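Long-range contacts in BrkA translocator (Bordetella pertussis, PDB 3QQ2), which forms the outer-membrane beta-barrel pore through which the passenger domain of the autotransporter BrkA, a virulence factor that blocks the classical complement pathway, reaches the cell surface: residues Trp154-Trp165 with Ala187-Arg198; Gly240-Val248 with Ala260-Ile270. The protein carries 1 engineered substitution. One frame throughout, in Å; residues are numbered along the deposited sequence.

Interaction 1: residues Trp154-Trp165 with Ala187-Arg198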
loop_
_atom_site.group_PDB
_atom_site.type_symbol
_atom_site.label_atom_id
_atom_site.label_comp_id
_atom_site.label_asym_id
_atom_site.label_seq_id
_atom_site.Cartn_x
_atom_site.Cartn_y
_atom_site.Cartn_z
ATOM N N TRP A 154 51.377 -21.934 -4.766
ATOM C CA TRP A 154 49.930 -22.104 -4.885
ATOM C C TRP A 154 49.345 -22.340 -3.499
ATOM O O TRP A 154 49.932 -23.044 -2.682
ATOM C CB TRP A 154 49.591 -23.327 -5.747
ATOM C CG TRP A 154 49.980 -23.257 -7.185
ATOM C CD1 TRP A 154 51.189 -23.583 -7.710
ATOM C CD2 TRP A 154 49.147 -22.885 -8.298
ATOM N NE1 TRP A 154 51.177 -23.425 -9.077
ATOM C CE2 TRP A 154 49.936 -22.999 -9.467
ATOM C CE3 TRP A 154 47.814 -22.469 -8.422
ATOM C CZ2 TRP A 154 49.443 -22.701 -10.746
ATOM C CZ3 TRP A 154 47.320 -22.179 -9.702
ATOM C CH2 TRP A 154 48.140 -22.295 -10.843
ATOM N N PHE A 155 48.176 -21.779 -3.242
ATOM C CA PHE A 155 47.508 -22.004 -1.963
ATOM C C PHE A 155 46.108 -22.547 -2.146
ATOM O O PHE A 155 45.510 -22.428 -3.214
ATOM C CB PHE A 155 47.450 -20.715 -1.131
ATOM C CG PHE A 155 46.707 -19.602 -1.800
ATOM C CD1 PHE A 155 47.289 -18.876 -2.823
ATOM C CD2 PHE A 155 45.422 -19.290 -1.416
ATOM C CE1 PHE A 155 46.605 -17.855 -3.448
ATOM C CE2 PHE A 155 44.722 -18.264 -2.043
ATOM C CZ PHE A 155 45.312 -17.552 -3.062
ATOM N N ALA A 156 45.595 -23.125 -1.071
ATOM C CA ALA A 156 44.225 -23.602 -1.004
ATOM C C ALA A 156 43.566 -22.940 0.198
ATOM O O ALA A 156 44.206 -22.763 1.240
ATOM C CB ALA A 156 44.209 -25.113 -0.857
ATOM N N GLU A 157 42.297 -22.567 0.072
ATOM C CA GLU A 157 41.687 -21.782 1.140
ATOM C C GLU A 157 40.209 -21.976 1.328
ATOM O O GLU A 157 39.421 -21.247 0.752
ATOM C CB GLU A 157 41.968 -20.303 0.933
ATOM C CG GLU A 157 41.760 -19.460 2.182
ATOM C CD GLU A 157 42.133 -18.009 1.950
ATOM O OE1 GLU A 157 43.210 -17.577 2.449
ATOM O OE2 GLU A 157 41.357 -17.318 1.244
ATOM N N PRO A 158 39.832 -22.951 2.157
ATOM C CA PRO A 158 38.427 -23.130 2.512
ATOM C C PRO A 158 37.940 -21.983 3.387
ATOM O O PRO A 158 38.677 -21.525 4.264
ATOM C CB PRO A 158 38.425 -24.437 3.307
ATOM C CG PRO A 158 39.841 -24.634 3.745
ATOM C CD PRO A 158 40.685 -24.032 2.680
ATOM N N GLN A 159 36.713 -21.529 3.151
ATOM C CA GLN A 159 36.156 -20.435 3.936
ATOM C C GLN A 159 34.681 -20.636 4.322
ATOM O O GLN A 159 33.887 -21.194 3.567
ATOM C CB GLN A 159 36.369 -19.091 3.222
ATOM C CG GLN A 159 35.730 -18.989 1.822
ATOM C CD GLN A 159 36.553 -18.153 0.827
ATOM O OE1 GLN A 159 36.005 -17.586 -0.134
ATOM N NE2 GLN A 159 37.871 -18.085 1.042
ATOM N N ALA A 160 34.327 -20.172 5.512
ATOM C CA ALA A 160 32.955 -20.235 5.984
ATOM C C ALA A 160 32.467 -18.852 6.466
ATOM O O ALA A 160 33.188 -18.118 7.145
ATOM C CB ALA A 160 32.818 -21.294 7.063
ATOM N N GLU A 161 31.250 -18.507 6.068
ATOM C CA GLU A 161 30.650 -17.239 6.393
ATOM C C GLU A 161 29.176 -17.435 6.744
ATOM O O GLU A 161 28.348 -17.818 5.909
ATOM C CB GLU A 161 30.810 -16.236 5.229
ATOM C CG GLU A 161 30.254 -14.805 5.556
ATOM C CD GLU A 161 30.340 -13.793 4.394
ATOM O OE1 GLU A 161 29.825 -14.079 3.274
ATOM O OE2 GLU A 161 30.910 -12.696 4.617
ATOM N N VAL A 162 28.862 -17.188 8.006
ATOM C CA VAL A 162 27.480 -17.018 8.434
ATOM C C VAL A 162 27.149 -15.510 8.442
ATOM O O VAL A 162 27.984 -14.690 8.779
ATOM C CB VAL A 162 27.221 -17.723 9.799
ATOM C CG1 VAL A 162 28.523 -17.933 10.554
ATOM C CG2 VAL A 162 26.226 -16.950 10.662
ATOM N N MET A 163 25.941 -15.159 8.031
ATOM C CA MET A 163 25.518 -13.764 7.966
ATOM C C MET A 163 24.092 -13.620 8.532
ATOM O O MET A 163 23.205 -14.400 8.193
ATOM C CB MET A 163 25.622 -13.271 6.520
ATOM C CG MET A 163 24.759 -12.086 6.150
ATOM S SD MET A 163 25.711 -10.567 5.995
ATOM C CE MET A 163 24.431 -9.439 5.447
ATOM N N LEU A 164 23.891 -12.652 9.429
ATOM C CA LEU A 164 22.567 -12.358 9.992
ATOM C C LEU A 164 22.207 -10.933 9.645
ATOM O O LEU A 164 23.049 -10.052 9.730
ATOM C CB LEU A 164 22.533 -12.525 11.522
ATOM C CG LEU A 164 23.021 -13.785 12.281
ATOM C CD1 LEU A 164 22.440 -13.869 13.714
ATOM C CD2 LEU A 164 22.755 -15.109 11.542
ATOM N N TRP A 165 20.973 -10.694 9.232
ATOM C CA TRP A 165 20.541 -9.318 9.098
ATOM C C TRP A 165 19.049 -9.095 9.250
ATOM O O TRP A 165 18.255 -9.991 8.937
ATOM C CB TRP A 165 21.036 -8.726 7.796
ATOM C CG TRP A 165 20.501 -9.355 6.622
ATOM C CD1 TRP A 165 21.057 -10.361 5.931
ATOM C CD2 TRP A 165 19.287 -9.015 5.952
ATOM N NE1 TRP A 165 20.269 -10.694 4.860
ATOM C CE2 TRP A 165 19.173 -9.876 4.847
ATOM C CE3 TRP A 165 18.273 -8.074 6.188
ATOM C CZ2 TRP A 165 18.081 -9.831 3.967
ATOM C CZ3 TRP A 165 17.186 -8.021 5.307
ATOM C CH2 TRP A 165 17.102 -8.896 4.213
ATOM N N ALA A 187 16.812 -12.179 8.097
ATOM C CA ALA A 187 17.407 -13.316 7.335
ATOM C C ALA A 187 18.818 -13.827 7.704
ATOM O O ALA A 187 19.776 -13.051 7.757
ATOM C CB ALA A 187 17.353 -13.016 5.822
ATOM N N THR A 188 18.933 -15.144 7.894
ATOM C CA THR A 188 20.228 -15.843 8.004
ATOM C C THR A 188 20.829 -16.299 6.653
ATOM O O THR A 188 20.099 -16.674 5.743
ATOM C CB THR A 188 20.126 -17.044 8.971
ATOM O OG1 THR A 188 20.268 -16.572 10.317
ATOM C CG2 THR A 188 21.213 -18.075 8.702
ATOM N N LEU A 189 22.158 -16.210 6.535
ATOM C CA LEU A 189 22.934 -16.785 5.430
ATOM C C LEU A 189 24.035 -17.641 5.971
ATOM O O LEU A 189 24.674 -17.285 6.967
ATOM C CB LEU A 189 23.580 -15.722 4.544
ATOM C CG LEU A 189 22.806 -15.282 3.300
ATOM C CD1 LEU A 189 21.510 -14.542 3.694
ATOM C CD2 LEU A 189 23.663 -14.441 2.343
ATOM N N GLY A 190 24.220 -18.786 5.307
ATOM C CA GLY A 190 25.412 -19.639 5.436
ATOM C C GLY A 190 26.166 -19.529 4.122
ATOM O O GLY A 190 25.535 -19.392 3.064
ATOM N N ARG A 191 27.499 -19.541 4.168
ATOM C CA ARG A 191 28.283 -19.609 2.932
ATOM C C ARG A 191 29.589 -20.429 2.979
ATOM O O ARG A 191 30.482 -20.193 3.801
ATOM C CB ARG A 191 28.493 -18.232 2.327
ATOM C CG ARG A 191 29.292 -18.249 1.025
ATOM C CD ARG A 191 28.616 -17.446 -0.103
ATOM N NE ARG A 191 28.711 -15.977 0.001
ATOM C CZ ARG A 191 27.912 -15.217 0.750
ATOM N NH1 ARG A 191 26.967 -15.774 1.496
ATOM N NH2 ARG A 191 28.060 -13.895 0.768
ATOM N N LEU A 192 29.648 -21.404 2.064
ATOM C CA LEU A 192 30.764 -22.329 1.882
ATOM C C LEU A 192 31.455 -22.043 0.564
ATOM O O LEU A 192 30.793 -21.732 -0.427
ATOM C CB LEU A 192 30.246 -23.757 1.854
ATOM C CG LEU A 192 29.696 -24.336 3.148
ATOM C CD1 LEU A 192 29.711 -25.835 3.013
ATOM C CD2 LEU A 192 30.522 -23.936 4.346
ATOM N N GLY A 193 32.779 -22.158 0.554
ATOM C CA GLY A 193 33.578 -21.847 -0.619
ATOM C C GLY A 193 35.035 -22.242 -0.481
ATOM O O GLY A 193 35.526 -22.536 0.619
ATOM N N LEU A 194 35.729 -22.247 -1.616
ATOM C CA LEU A 194 37.143 -22.566 -1.668
ATOM C C LEU A 194 37.816 -21.759 -2.764
ATOM O O LEU A 194 37.288 -21.677 -3.874
ATOM C CB LEU A 194 37.295 -24.044 -1.965
ATOM C CG LEU A 194 38.694 -24.630 -2.091
ATOM C CD1 LEU A 194 39.245 -25.081 -0.742
ATOM C CD2 LEU A 194 38.619 -25.792 -3.036
ATOM N N ARG A 195 38.965 -21.154 -2.461
ATOM C CA ARG A 195 39.802 -20.561 -3.524
ATOM C C ARG A 195 41.164 -21.261 -3.718
ATOM O O ARG A 195 41.786 -21.706 -2.752
ATOM C CB ARG A 195 39.928 -19.023 -3.398
ATOM C CG ARG A 195 40.634 -18.461 -2.161
ATOM C CD ARG A 195 40.161 -16.990 -1.834
ATOM N NE ARG A 195 41.045 -15.904 -2.305
ATOM C CZ ARG A 195 42.132 -15.472 -1.656
ATOM N NH1 ARG A 195 42.506 -16.043 -0.516
ATOM N NH2 ARG A 195 42.868 -14.475 -2.151
ATOM N N PHE A 196 41.592 -21.388 -4.972
ATOM C CA PHE A 196 42.919 -21.870 -5.290
ATOM C C PHE A 196 43.656 -20.769 -5.985
ATOM O O PHE A 196 43.165 -20.237 -6.972
ATOM C CB PHE A 196 42.867 -23.022 -6.281
ATOM C CG PHE A 196 42.439 -24.315 -5.690
ATOM C CD1 PHE A 196 43.056 -24.807 -4.549
ATOM C CD2 PHE A 196 41.421 -25.055 -6.294
ATOM C CE1 PHE A 196 42.669 -26.015 -4.003
ATOM C CE2 PHE A 196 41.013 -26.256 -5.760
ATOM C CZ PHE A 196 41.640 -26.752 -4.609
ATOM N N GLY A 197 44.851 -20.439 -5.523
ATOM C CA GLY A 197 45.662 -19.492 -6.269
ATOM C C GLY A 197 47.140 -19.777 -6.196
ATOM O O GLY A 197 47.575 -20.769 -5.591
ATOM N N ARG A 198 47.911 -18.898 -6.831
ATOM C CA ARG A 198 49.366 -18.882 -6.696
ATOM C C ARG A 198 49.807 -17.499 -6.205
ATOM O O ARG A 198 49.353 -16.469 -6.724
ATOM C CB ARG A 198 50.056 -19.290 -8.016
ATOM C CG ARG A 198 51.590 -19.292 -7.989
ATOM C CD ARG A 198 52.155 -20.222 -9.053
ATOM N NE ARG A 198 53.430 -19.782 -9.629
ATOM C CZ ARG A 198 53.544 -19.041 -10.737
ATOM N NH1 ARG A 198 52.449 -18.640 -11.392
ATOM N NH2 ARG A 198 54.751 -18.694 -11.191
#

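Interaction 2: residues Gly240-Val248 with Ala260-Ile270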
loop_
_atom_site.group_PDB
_atom_site.type_symbol
_atom_site.label_atom_id
_atom_site.label_comp_id
_atom_site.label_asym_id
_atom_site.label_seq_id
_atom_site.Cartn_x
_atom_site.Cartn_y
_atom_site.Cartn_z
ATOM N N GLY A 240 19.311 -20.933 -2.035
ATOM C CA GLY A 240 20.375 -21.870 -2.421
ATOM C C GLY A 240 20.881 -21.686 -3.846
ATOM O O GLY A 240 20.092 -21.446 -4.774
ATOM N N ARG A 241 22.204 -21.813 -4.013
ATOM C CA ARG A 241 22.904 -21.497 -5.279
ATOM C C ARG A 241 24.402 -21.696 -5.221
ATOM O O ARG A 241 24.995 -21.704 -4.144
ATOM C CB ARG A 241 22.673 -20.047 -5.693
ATOM C CG ARG A 241 23.266 -19.045 -4.758
ATOM C CD ARG A 241 23.163 -17.696 -5.371
ATOM N NE ARG A 241 24.138 -16.792 -4.776
ATOM C CZ ARG A 241 23.851 -15.878 -3.860
ATOM N NH1 ARG A 241 22.591 -15.731 -3.425
ATOM N NH2 ARG A 241 24.845 -15.116 -3.388
ATOM N N VAL A 242 25.005 -21.806 -6.403
ATOM C CA VAL A 242 26.434 -22.068 -6.530
ATOM C C VAL A 242 27.094 -20.917 -7.259
ATOM O O VAL A 242 26.506 -20.341 -8.176
ATOM C CB VAL A 242 26.735 -23.434 -7.229
ATOM C CG1 VAL A 242 26.346 -23.416 -8.708
ATOM C CG2 VAL A 242 28.196 -23.819 -7.066
ATOM N N GLU A 243 28.306 -20.580 -6.829
ATOM C CA GLU A 243 29.027 -19.447 -7.395
ATOM C C GLU A 243 30.473 -19.752 -7.814
ATOM O O GLU A 243 31.219 -20.492 -7.140
ATOM C CB GLU A 243 28.910 -18.202 -6.494
ATOM C CG GLU A 243 29.387 -18.389 -5.059
ATOM C CD GLU A 243 28.419 -17.885 -4.001
ATOM O OE1 GLU A 243 27.789 -16.815 -4.177
ATOM O OE2 GLU A 243 28.293 -18.570 -2.965
ATOM N N LEU A 244 30.816 -19.180 -8.970
ATOM C CA LEU A 244 32.096 -19.355 -9.663
ATOM C C LEU A 244 32.624 -17.991 -10.035
ATOM O O LEU A 244 31.905 -17.170 -10.614
ATOM C CB LEU A 244 31.913 -20.151 -10.955
ATOM C CG LEU A 244 31.833 -21.676 -10.899
ATOM C CD1 LEU A 244 33.086 -22.265 -10.252
ATOM C CD2 LEU A 244 30.575 -22.132 -10.180
ATOM N N GLY A 245 33.887 -17.753 -9.715
ATOM C CA GLY A 245 34.493 -16.461 -9.972
ATOM C C GLY A 245 35.991 -16.545 -9.882
ATOM O O GLY A 245 36.547 -17.609 -9.600
ATOM N N ALA A 246 36.641 -15.415 -10.118
ATOM C CA ALA A 246 38.084 -15.339 -10.126
ATOM C C ALA A 246 38.470 -13.940 -9.706
ATOM O O ALA A 246 37.741 -12.990 -9.991
ATOM C CB ALA A 246 38.589 -15.610 -11.510
ATOM N N GLY A 247 39.608 -13.810 -9.035
ATOM C CA GLY A 247 40.122 -12.494 -8.683
ATOM C C GLY A 247 41.629 -12.356 -8.742
ATOM O O GLY A 247 42.356 -13.329 -8.945
ATOM N N VAL A 248 42.099 -11.128 -8.575
ATOM C CA VAL A 248 43.521 -10.875 -8.347
ATOM C C VAL A 248 43.688 -9.894 -7.220
ATOM O O VAL A 248 43.020 -8.859 -7.202
ATOM C CB VAL A 248 44.237 -10.262 -9.555
ATOM C CG1 VAL A 248 45.381 -11.179 -9.953
ATOM C CG2 VAL A 248 43.296 -10.054 -10.727
ATOM N N ALA A 260 40.629 -7.115 -7.113
ATOM C CA ALA A 260 39.501 -7.112 -8.016
ATOM C C ALA A 260 39.066 -8.568 -8.175
ATOM O O ALA A 260 39.905 -9.464 -8.187
ATOM C CB ALA A 260 39.874 -6.479 -9.365
ATOM N N SER A 261 37.754 -8.796 -8.237
ATOM C CA SER A 261 37.205 -10.124 -8.484
ATOM C C SER A 261 35.961 -10.052 -9.329
ATOM O O SER A 261 35.276 -9.036 -9.362
ATOM C CB SER A 261 36.891 -10.851 -7.180
ATOM O OG SER A 261 35.941 -10.140 -6.413
ATOM N N TYR A 262 35.685 -11.143 -10.031
ATOM C CA TYR A 262 34.429 -11.301 -10.731
ATOM C C TYR A 262 33.765 -12.527 -10.159
ATOM O O TYR A 262 34.453 -13.467 -9.763
ATOM C CB TYR A 262 34.667 -11.449 -12.227
ATOM C CG TYR A 262 33.468 -11.948 -12.999
ATOM C CD1 TYR A 262 33.587 -13.043 -13.862
ATOM C CD2 TYR A 262 32.215 -11.335 -12.878
ATOM C CE1 TYR A 262 32.494 -13.522 -14.590
ATOM C CE2 TYR A 262 31.106 -11.810 -13.597
ATOM C CZ TYR A 262 31.260 -12.910 -14.455
ATOM O OH TYR A 262 30.189 -13.413 -15.171
ATOM N N GLU A 263 32.436 -12.491 -10.063
ATOM C CA GLU A 263 31.658 -13.638 -9.595
ATOM C C GLU A 263 30.365 -13.820 -10.382
ATOM O O GLU A 263 29.700 -12.845 -10.740
ATOM C CB GLU A 263 31.366 -13.533 -8.106
ATOM C CG GLU A 263 31.202 -14.883 -7.470
ATOM C CD GLU A 263 31.011 -14.838 -5.949
ATOM O OE1 GLU A 263 32.006 -15.052 -5.205
ATOM O OE2 GLU A 263 29.866 -14.616 -5.491
ATOM N N TYR A 264 30.052 -15.084 -10.666
ATOM C CA TYR A 264 28.811 -15.504 -11.304
ATOM C C TYR A 264 28.153 -16.585 -10.441
ATOM O O TYR A 264 28.847 -17.431 -9.876
ATOM C CB TYR A 264 29.091 -16.052 -12.706
ATOM C CG TYR A 264 27.888 -16.723 -13.337
ATOM C CD1 TYR A 264 27.976 -17.987 -13.938
ATOM C CD2 TYR A 264 26.634 -16.094 -13.316
ATOM C CE1 TYR A 264 26.827 -18.593 -14.524
ATOM C CE2 TYR A 264 25.498 -16.690 -13.878
ATOM C CZ TYR A 264 25.596 -17.926 -14.480
ATOM O OH TYR A 264 24.446 -18.449 -15.012
ATOM N N ALA A 265 26.825 -16.542 -10.319
ATOM C CA ALA A 265 26.077 -17.551 -9.558
ATOM C C ALA A 265 24.739 -17.957 -10.191
ATOM O O ALA A 265 23.978 -17.119 -10.697
ATOM C CB ALA A 265 25.859 -17.098 -8.149
ATOM N N ALA A 266 24.462 -19.254 -10.156
ATOM C CA ALA A 266 23.175 -19.760 -10.551
ATOM C C ALA A 266 22.605 -20.590 -9.409
ATOM O O ALA A 266 23.344 -21.245 -8.677
ATOM C CB ALA A 266 23.305 -20.565 -11.786
ATOM N N GLY A 267 21.286 -20.534 -9.253
ATOM C CA GLY A 267 20.602 -21.152 -8.122
ATOM C C GLY A 267 19.105 -21.260 -8.320
ATOM O O GLY A 267 18.611 -20.979 -9.409
ATOM N N ASP A 268 18.399 -21.669 -7.257
ATOM C CA ASP A 268 16.935 -21.883 -7.245
ATOM C C ASP A 268 16.199 -20.646 -7.680
ATOM O O ASP A 268 15.840 -20.503 -8.849
ATOM C CB ASP A 268 16.445 -22.201 -5.830
ATOM C CG ASP A 268 17.191 -23.339 -5.196
ATOM O OD1 ASP A 268 17.780 -23.138 -4.103
ATOM O OD2 ASP A 268 17.184 -24.440 -5.800
ATOM N N ARG A 269 15.970 -19.766 -6.708
ATOM C CA ARG A 269 15.343 -18.467 -6.928
ATOM C C ARG A 269 16.324 -17.604 -7.737
ATOM O O ARG A 269 15.930 -16.897 -8.668
ATOM C CB ARG A 269 14.961 -17.805 -5.565
ATOM C CG ARG A 269 16.131 -17.057 -4.800
ATOM C CD ARG A 269 15.884 -16.703 -3.297
ATOM N NE ARG A 269 14.647 -15.936 -3.077
ATOM C CZ ARG A 269 13.563 -16.388 -2.434
ATOM N NH1 ARG A 269 12.494 -15.606 -2.310
ATOM N NH2 ARG A 269 13.531 -17.614 -1.904
ATOM N N ILE A 270 17.607 -17.773 -7.423
ATOM C CA ILE A 270 18.678 -16.801 -7.668
ATOM C C ILE A 270 19.375 -16.970 -9.029
ATOM O O ILE A 270 19.465 -18.088 -9.555
ATOM C CB ILE A 270 19.718 -16.973 -6.552
ATOM C CG1 ILE A 270 19.384 -18.269 -5.748
ATOM C CG2 ILE A 270 19.901 -15.644 -5.779
ATOM C CD1 ILE A 270 19.388 -18.203 -4.211
#

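Interaction 1: residues Trp154-Trp165 with Ala187-Arg198
Residues Trp154-Trp165 and Ala187-Arg198 run antiparallel, their axes 4.3 Å apart at closest approach and 164° between directions, in unbroken register from Trp154 opposite Arg198 to Trp165 opposite Ala187. Backbone bonds at alternate pairs include the reciprocal pair Met163 N to Leu189 O and Leu189 N to Met163 O. One face carries charged and polar side chains between the rings of Phe155 and Trp165 at its ends. Glu157 and Arg195 point the same way, and OE2 meets NH1 in a salt bridge at the guanidinium edge. Phe155 CE2 lies over a face of that guanidinium, 3.5 Å from Arg195 NH1. With chi1 at 60°, the Phe155 ring folds across the strand and covers Gly197, whose N stands 3.7 Å above the ring centre. Glu161 OE1 sits 3.1 Å from Arg191 NH2 but above the guanidinium plane, a pairing of charges without a directed N-H; Arg191 NH1 bonds Thr217 instead. Ala187 CB lies over the rim of the Trp165 ring, 3.8 Å from its CZ2. The other face is mostly apolar: Arg198 CD makes a CH-pi contact 3.6 Å from the centroid of the five-membered ring of Trp154, and Ala156 CB meets the edge of Phe196. Strand 130-149 bonds to the far edge of 154-173, and strand 207-221 pairs with 186-201, continuing the barrel wall.

Interaction 2: residues Gly240-Val248 with Ala260-Ile270
Arg241 lies against Gly267 and Ile270 where strand 241-252 begins and strand 256-267 ends, just before the chain turns through Asp268-Ile270, and this is the tightly packed part of the contact. Its chain, extended from CG to NE, crosses Ile270 at about a right angle, with CD 3.7 Å from Ile270 CB and NH1 3.6 Å from Ile270 CG2. Arg241 shares its face with Glu243 and Ala265, whose CB is 3.8 Å from Arg241 NE. Arg241 NH2 and Glu243 OE1 form a weak salt bridge. The Ile270 side chain also reaches Gly240 O, which accepts a hydrogen bond from Asp268 N at 3.0 Å. Further along this face the side chains of Glu243 and Glu263 cross obliquely, carboxylate planes 49° apart, with Glu243 OE1 3.3 Å from Glu263 OE2. The proximity may be eased by nearby positive charge: Glu263 OE1 has a salt bridge to Arg213, and Glu243 OE2 makes a weak, long ion pair with Arg191. Gly245 faces Glu263 and Gly247 faces Ser261, so one member of each pair brings no side chain to this face. On the other face packing is loose. Val242, Leu244, Ala246 and Val248 stand opposite Ala266, Tyr264, Tyr262 and Ala260, largely on the surface, and meet chiefly neighbouring backbone; Tyr264 CB, for example, lies 3.7 Å from Leu244 O, while its ring leads away. Tyr262 instead turns to strand 271-282, its OH bonded to Pro273 O. The backbone ladder underneath is regular, with Leu244 N to Tyr264 O and Tyr262 N to Ala246 O each 2.8 Å. A largely apolar outer face with tyrosines, probably against lipid, and a more polar pore-side face with charged residues belong to a beta hairpin in the wall of an autotransporter beta-barrel.

Overall arrangement
Following the chain from the N terminus, interaction 1 comes first: strand 154-173 is left, strand 178-182 and a turn intervene, and strand 186-201 returns alongside, closing a loop of 21 intervening residues, 12 of them in strands. Strand 207-221 then runs next to 186-201 and pairs on its other side with strand 241-252, where interaction 2 opens; after a tight hairpin turn strand 256-267 returns, 11 residues separating the segments. The two contacts are in series, neither enclosing nor crossing the other, with centres about 12 Å apart. Arg191 packs against Glu243 across the interval, and Arg213 on 207-221 hydrogen-bonds Gln159. With 207-221 between them, the two strand pairs make five neighbouring strands of the barrel wall.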